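Local coordinates for adenosine monophosphate-protein transferase (Pyrobaculum aerophilum, PDB 2JB7) that binds adenosine monophosphate and adenosine, and is probably an adenosine-specific kinase or AMP-protein transferase whose physiological role is not established, at residues 20-25 against 108-113. Residues are numbered along the deposited sequence; the frame is centred on the assembly and turned at random.
With AMP (adenosine monophosphate), chain F; AMP (adenosine monophosphate), chain D; ACT (acetate ion), chain G.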
ATOM      1  N   ILE A  20     -14.983  -7.900  11.093  1.00 19.39           N
ATOM      2  CA  ILE A  20     -14.969  -7.260  12.421  1.00 19.77           C
ATOM      3  C   ILE A  20     -13.555  -6.733  12.675  1.00 20.56           C
ATOM      4  O   ILE A  20     -12.580  -7.447  12.472  1.00 19.91           O
ATOM      5  CB  ILE A  20     -15.368  -8.237  13.525  1.00 20.12           C
ATOM      6  CG1 ILE A  20     -16.675  -8.940  13.165  1.00 18.41           C
ATOM      7  CG2 ILE A  20     -15.496  -7.501  14.856  1.00 20.46           C
ATOM      8  CD1 ILE A  20     -17.098 -10.065  14.143  1.00 22.72           C
ATOM      9  N   GLY A  21     -13.441  -5.493  13.117  1.00 19.20           N
ATOM     10  CA  GLY A  21     -12.141  -4.908  13.409  1.00 19.27           C
ATOM     11  C   GLY A  21     -12.199  -3.832  14.474  1.00 20.51           C
ATOM     12  O   GLY A  21     -13.195  -3.687  15.166  1.00 21.32           O
ATOM     13  N   GLN A  22     -11.090  -3.123  14.597  1.00 20.50           N
ATOM     14  CA  GLN A  22     -10.972  -2.011  15.538  1.00 20.17           C
ATOM     15  C   GLN A  22     -10.351  -0.832  14.810  1.00 19.03           C
ATOM     16  O   GLN A  22      -9.432  -0.975  13.986  1.00 19.12           O
ATOM     17  CB  GLN A  22     -10.091  -2.435  16.680  1.00 20.26           C
ATOM     18  CG  GLN A  22     -10.148  -1.497  17.871  1.00 22.14           C
ATOM     19  CD  GLN A  22      -9.189  -1.968  18.884  1.00 23.39           C
ATOM     20  OE1 GLN A  22      -9.293  -3.095  19.378  1.00 25.66           O
ATOM     21  NE2 GLN A  22      -8.210  -1.151  19.166  1.00 23.04           N
ATOM     22  N   ALA A  23     -10.896   0.347  15.113  1.00 18.79           N
ATOM     23  CA  ALA A  23     -10.462   1.581  14.497  1.00 18.68           C
ATOM     24  C   ALA A  23     -10.378   2.633  15.602  1.00 19.10           C
ATOM     25  O   ALA A  23     -10.051   2.282  16.772  1.00 19.17           O
ATOM     26  CB  ALA A  23     -11.465   1.968  13.412  1.00 19.11           C
ATOM     27  N   HIS A  24     -10.584   3.883  15.227  1.00 19.68           N
ATOM     28  CA  HIS A  24     -10.635   5.013  16.146  1.00 19.78           C
ATOM     29  C   HIS A  24     -11.161   6.204  15.365  1.00 19.81           C
ATOM     30  O   HIS A  24     -11.011   6.287  14.153  1.00 19.53           O
ATOM     31  CB  HIS A  24      -9.270   5.334  16.768  1.00 19.99           C
ATOM     32  CG  HIS A  24      -8.329   6.067  15.855  1.00 19.92           C
ATOM     33  ND1 HIS A  24      -7.837   5.506  14.691  1.00 20.93           N
ATOM     34  CD2 HIS A  24      -7.772   7.295  15.940  1.00 19.83           C
ATOM     35  CE1 HIS A  24      -7.027   6.371  14.100  1.00 20.75           C
ATOM     36  NE2 HIS A  24      -6.973   7.465  14.829  1.00 20.60           N
ATOM     37  N   PHE A  25     -11.770   7.139  16.081  1.00 20.25           N
ATOM     38  CA  PHE A  25     -12.218   8.405  15.526  1.00 19.82           C
ATOM     39  C   PHE A  25     -13.505   8.250  14.771  1.00 20.14           C
ATOM     40  O   PHE A  25     -13.707   7.278  14.004  1.00 19.93           O
ATOM     41  CB  PHE A  25     -11.145   9.031  14.602  1.00 20.44           C
ATOM     42  CG  PHE A  25     -11.453  10.449  14.149  1.00 20.88           C
ATOM     43  CD1 PHE A  25     -11.992  11.392  15.029  1.00 22.40           C
ATOM     44  CD2 PHE A  25     -11.160  10.841  12.845  1.00 19.01           C
ATOM     45  CE1 PHE A  25     -12.280  12.687  14.592  1.00 24.06           C
ATOM     46  CE2 PHE A  25     -11.415  12.136  12.434  1.00 22.43           C
ATOM     47  CZ  PHE A  25     -11.974  13.050  13.316  1.00 21.28           C
ATOM     48  N   ARG A 108      -6.777  -2.557  13.203  1.00 20.53           N
ATOM     49  CA  ARG A 108      -6.669  -3.999  13.070  1.00 20.45           C
ATOM     50  C   ARG A 108      -7.978  -4.610  12.584  1.00 20.69           C
ATOM     51  O   ARG A 108      -9.060  -4.022  12.725  1.00 20.59           O
ATOM     52  CB  ARG A 108      -6.287  -4.625  14.400  1.00 22.31           C
ATOM     53  CG  ARG A 108      -7.284  -4.320  15.506  1.00 23.14           C
ATOM     54  CD  ARG A 108      -6.652  -4.070  16.895  1.00 23.52           C
ATOM     55  NE  ARG A 108      -6.097  -5.308  17.442  1.00 24.47           N
ATOM     56  CZ  ARG A 108      -6.328  -5.768  18.668  1.00 24.98           C
ATOM     57  NH1 ARG A 108      -7.066  -5.085  19.568  1.00 24.92           N
ATOM     58  NH2 ARG A 108      -5.801  -6.927  18.999  1.00 24.85           N
ATOM     59  N   ILE A 109      -7.860  -5.800  11.997  1.00 19.22           N
ATOM     60  CA  ILE A 109      -9.020  -6.599  11.626  1.00 19.47           C
ATOM     61  C   ILE A 109      -8.964  -7.933  12.380  1.00 19.68           C
ATOM     62  O   ILE A 109      -7.916  -8.573  12.412  1.00 19.93           O
ATOM     63  CB  ILE A 109      -9.050  -6.828  10.091  1.00 20.89           C
ATOM     64  CG1 ILE A 109      -8.919  -5.468   9.348  1.00 20.66           C
ATOM     65  CG2 ILE A 109     -10.306  -7.617   9.735  1.00 20.70           C
ATOM     66  CD1 ILE A 109      -8.842  -5.613   7.802  1.00 22.20           C
ATOM     67  N   PHE A 110     -10.055  -8.330  13.016  1.00 19.17           N
ATOM     68  CA  PHE A 110     -10.085  -9.574  13.799  1.00 19.26           C
ATOM     69  C   PHE A 110     -10.523 -10.788  13.018  1.00 19.61           C
ATOM     70  O   PHE A 110     -10.072 -11.877  13.321  1.00 21.22           O
ATOM     71  CB  PHE A 110     -11.025  -9.443  14.999  1.00 20.50           C
ATOM     72  CG  PHE A 110     -10.674  -8.329  15.956  1.00 20.66           C
ATOM     73  CD1 PHE A 110      -9.524  -8.399  16.718  1.00 21.14           C
ATOM     74  CD2 PHE A 110     -11.504  -7.220  16.082  1.00 21.60           C
ATOM     75  CE1 PHE A 110      -9.168  -7.389  17.619  1.00 20.86           C
ATOM     76  CE2 PHE A 110     -11.170  -6.184  16.975  1.00 22.06           C
ATOM     77  CZ  PHE A 110     -10.016  -6.269  17.743  1.00 22.08           C
ATOM     78  N   ALA A 111     -11.438 -10.623  12.073  1.00 19.82           N
ATOM     79  CA  ALA A 111     -12.035 -11.711  11.336  1.00 19.42           C
ATOM     80  C   ALA A 111     -12.592 -11.178  10.026  1.00 19.24           C
ATOM     81  O   ALA A 111     -13.116 -10.046   9.980  1.00 19.60           O
ATOM     82  CB  ALA A 111     -13.149 -12.334  12.146  1.00 20.84           C
ATOM     83  N   ALA A 112     -12.496 -11.988   8.980  1.00 19.08           N
ATOM     84  CA  ALA A 112     -13.269 -11.783   7.765  1.00 19.88           C
ATOM     85  C   ALA A 112     -13.750 -13.183   7.340  1.00 19.24           C
ATOM     86  O   ALA A 112     -12.925 -14.020   6.996  1.00 20.30           O
ATOM     87  CB  ALA A 112     -12.441 -11.125   6.715  1.00 19.45           C
ATOM     88  N   THR A 113     -15.061 -13.441   7.402  1.00 20.14           N
ATOM     89  CA  THR A 113     -15.509 -14.822   7.340  1.00 21.00           C
ATOM     90  C   THR A 113     -17.005 -14.944   7.178  1.00 21.56           C
ATOM     91  O   THR A 113     -17.752 -13.999   7.484  1.00 20.30           O
ATOM     92  CB  THR A 113     -15.102 -15.576   8.626  1.00 21.94           C
ATOM     93  OG1 THR A 113     -15.170 -17.001   8.418  1.00 24.22           O
ATOM     94  CG2 THR A 113     -15.981 -15.200   9.784  1.00 22.84           C
TER
HETATM   95  P   AMP F1168     -12.862  12.253  20.554  0.50 35.30           P
HETATM   96  O1P AMP F1168     -12.513  11.841  21.981  0.50 30.43           O
HETATM   97  O2P AMP F1168     -12.334  13.598  20.126  0.50 34.45           O
HETATM   98  O3P AMP F1168     -14.308  12.122  20.189  0.50 34.88           O
HETATM   99  O5' AMP F1168     -12.174  11.267  19.460  0.50 29.60           O
HETATM  100  C5' AMP F1168     -11.779   9.895  19.601  0.50 28.95           C
HETATM  101  C4' AMP F1168     -10.387   9.681  19.016  1.00 27.08           C
HETATM  102  O4' AMP F1168     -10.288  10.092  17.634  1.00 25.06           O
HETATM  103  C3' AMP F1168      -9.382  10.512  19.815  1.00 28.49           C
HETATM  104  O3' AMP F1168      -8.964   9.733  20.944  1.00 31.03           O
HETATM  105  C2' AMP F1168      -8.321  10.841  18.779  1.00 26.09           C
HETATM  106  O2' AMP F1168      -7.413   9.740  18.723  1.00 28.89           O
HETATM  107  C1' AMP F1168      -9.114  10.910  17.480  1.00 25.99           C
HETATM  108  N9  AMP F1168      -9.441  12.321  17.106  1.00 26.24           N
HETATM  109  C8  AMP F1168     -10.231  13.200  17.759  1.00 27.90           C
HETATM  110  N7  AMP F1168     -10.327  14.372  17.103  1.00 26.78           N
HETATM  111  C5  AMP F1168      -9.578  14.222  15.968  1.00 27.51           C
HETATM  112  C6  AMP F1168      -9.266  15.077  14.851  1.00 28.06           C
HETATM  113  N6  AMP F1168      -9.759  16.315  14.843  1.00 28.26           N
HETATM  114  N1  AMP F1168      -8.473  14.598  13.842  1.00 25.49           N
HETATM  115  C2  AMP F1168      -7.989  13.335  13.919  1.00 25.70           C
HETATM  116  N3  AMP F1168      -8.245  12.462  14.916  1.00 26.45           N
HETATM  117  C4  AMP F1168      -9.010  12.879  15.963  1.00 26.64           C
HETATM  118  P   AMP D1168     -16.130 -21.823   2.574  0.60 38.57           P
HETATM  119  O1P AMP D1168     -17.121 -21.304   1.546  0.60 38.19           O
HETATM  120  O2P AMP D1168     -15.419 -23.055   2.096  0.60 39.81           O
HETATM  121  O3P AMP D1168     -16.693 -21.939   3.979  0.60 38.43           O
HETATM  122  O5' AMP D1168     -14.919 -20.704   2.556  0.60 34.44           O
HETATM  123  C5' AMP D1168     -14.321 -20.022   3.672  0.60 31.27           C
HETATM  124  C4' AMP D1168     -14.464 -18.505   3.540  1.00 28.54           C
HETATM  125  O4' AMP D1168     -13.856 -17.985   2.342  1.00 26.06           O
HETATM  126  C3' AMP D1168     -15.928 -18.091   3.492  1.00 27.61           C
HETATM  127  O3' AMP D1168     -16.513 -17.988   4.796  1.00 27.08           O
HETATM  128  C2' AMP D1168     -15.825 -16.759   2.795  1.00 26.01           C
HETATM  129  O2' AMP D1168     -15.521 -15.708   3.734  1.00 25.47           O
HETATM  130  C1' AMP D1168     -14.665 -16.937   1.829  1.00 25.74           C
HETATM  131  N9  AMP D1168     -15.075 -17.385   0.484  1.00 24.60           N
HETATM  132  C8  AMP D1168     -15.720 -18.535   0.194  1.00 26.75           C
HETATM  133  N7  AMP D1168     -15.919 -18.661  -1.148  1.00 22.82           N
HETATM  134  C5  AMP D1168     -15.388 -17.551  -1.726  1.00 22.94           C
HETATM  135  C6  AMP D1168     -15.228 -17.040  -3.090  1.00 24.81           C
HETATM  136  N6  AMP D1168     -15.711 -17.702  -4.185  1.00 26.23           N
HETATM  137  N1  AMP D1168     -14.583 -15.874  -3.274  1.00 25.18           N
HETATM  138  C2  AMP D1168     -14.087 -15.168  -2.250  1.00 25.16           C
HETATM  139  N3  AMP D1168     -14.192 -15.575  -0.978  1.00 25.34           N
HETATM  140  C4  AMP D1168     -14.815 -16.738  -0.660  1.00 24.71           C
HETATM  141  C   ACT G1169      -4.174  -8.108  15.930  1.00 33.31           C
HETATM  142  O   ACT G1169      -3.749  -7.127  16.550  1.00 36.11           O
HETATM  143  OXT ACT G1169      -5.358  -8.130  15.685  1.00 30.52           O
HETATM  144  CH3 ACT G1169      -3.277  -9.204  15.475  1.00 33.87           C
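F110 and A111 together face I20 across an antiparallel ladder, a classic beta bulge. I20 O takes a 2.7 Å bond from F110 N and a weak one of 3.4 Å from A111 N. The extra residue brings the F110 ring onto the same face as I20, whose branched, apolar CG2 meets it, Q22 and R108. With CG anti to its carbonyl carbon (chi1 -59°), the ring passes beside G21, its CE2 3.6 Å from G21 C. G21, with hydrogen alone on CA, lets the strands close in: its CA lies 3.3 Å from R108 O. Q22 N gives R108 O a bond of 2.9 Å, and R108 N answers to Q22 O.

The extended Q22 chain carries OE1 to the rim of the F110 ring, 3.6 Å from CZ and in its plane. R108 bends at chi2 and chi3 (-142° and -70°), so that F110 CE1 sits 3.4 Å above the centre of the guanidinium. An amide suits Q22: OE1 accepts a 3.0 Å bond from R108 NH1, above the amide plane, while NE2 donates to F110 O of a second subunit. R108 NE and NH2 bond an acetate, probably from the crystallisation liquor, shared with R108 of a third subunit.

Strand 108-113 is outermost within this chain's five-stranded sheet, beside 17-22; I109 meets helix 93-101 on one face, F110 strand 128-136 on the other. Beyond 17-22, F25 lays a ring face against one AMP's adenine, near C4; T113 ends 108-113 beside another.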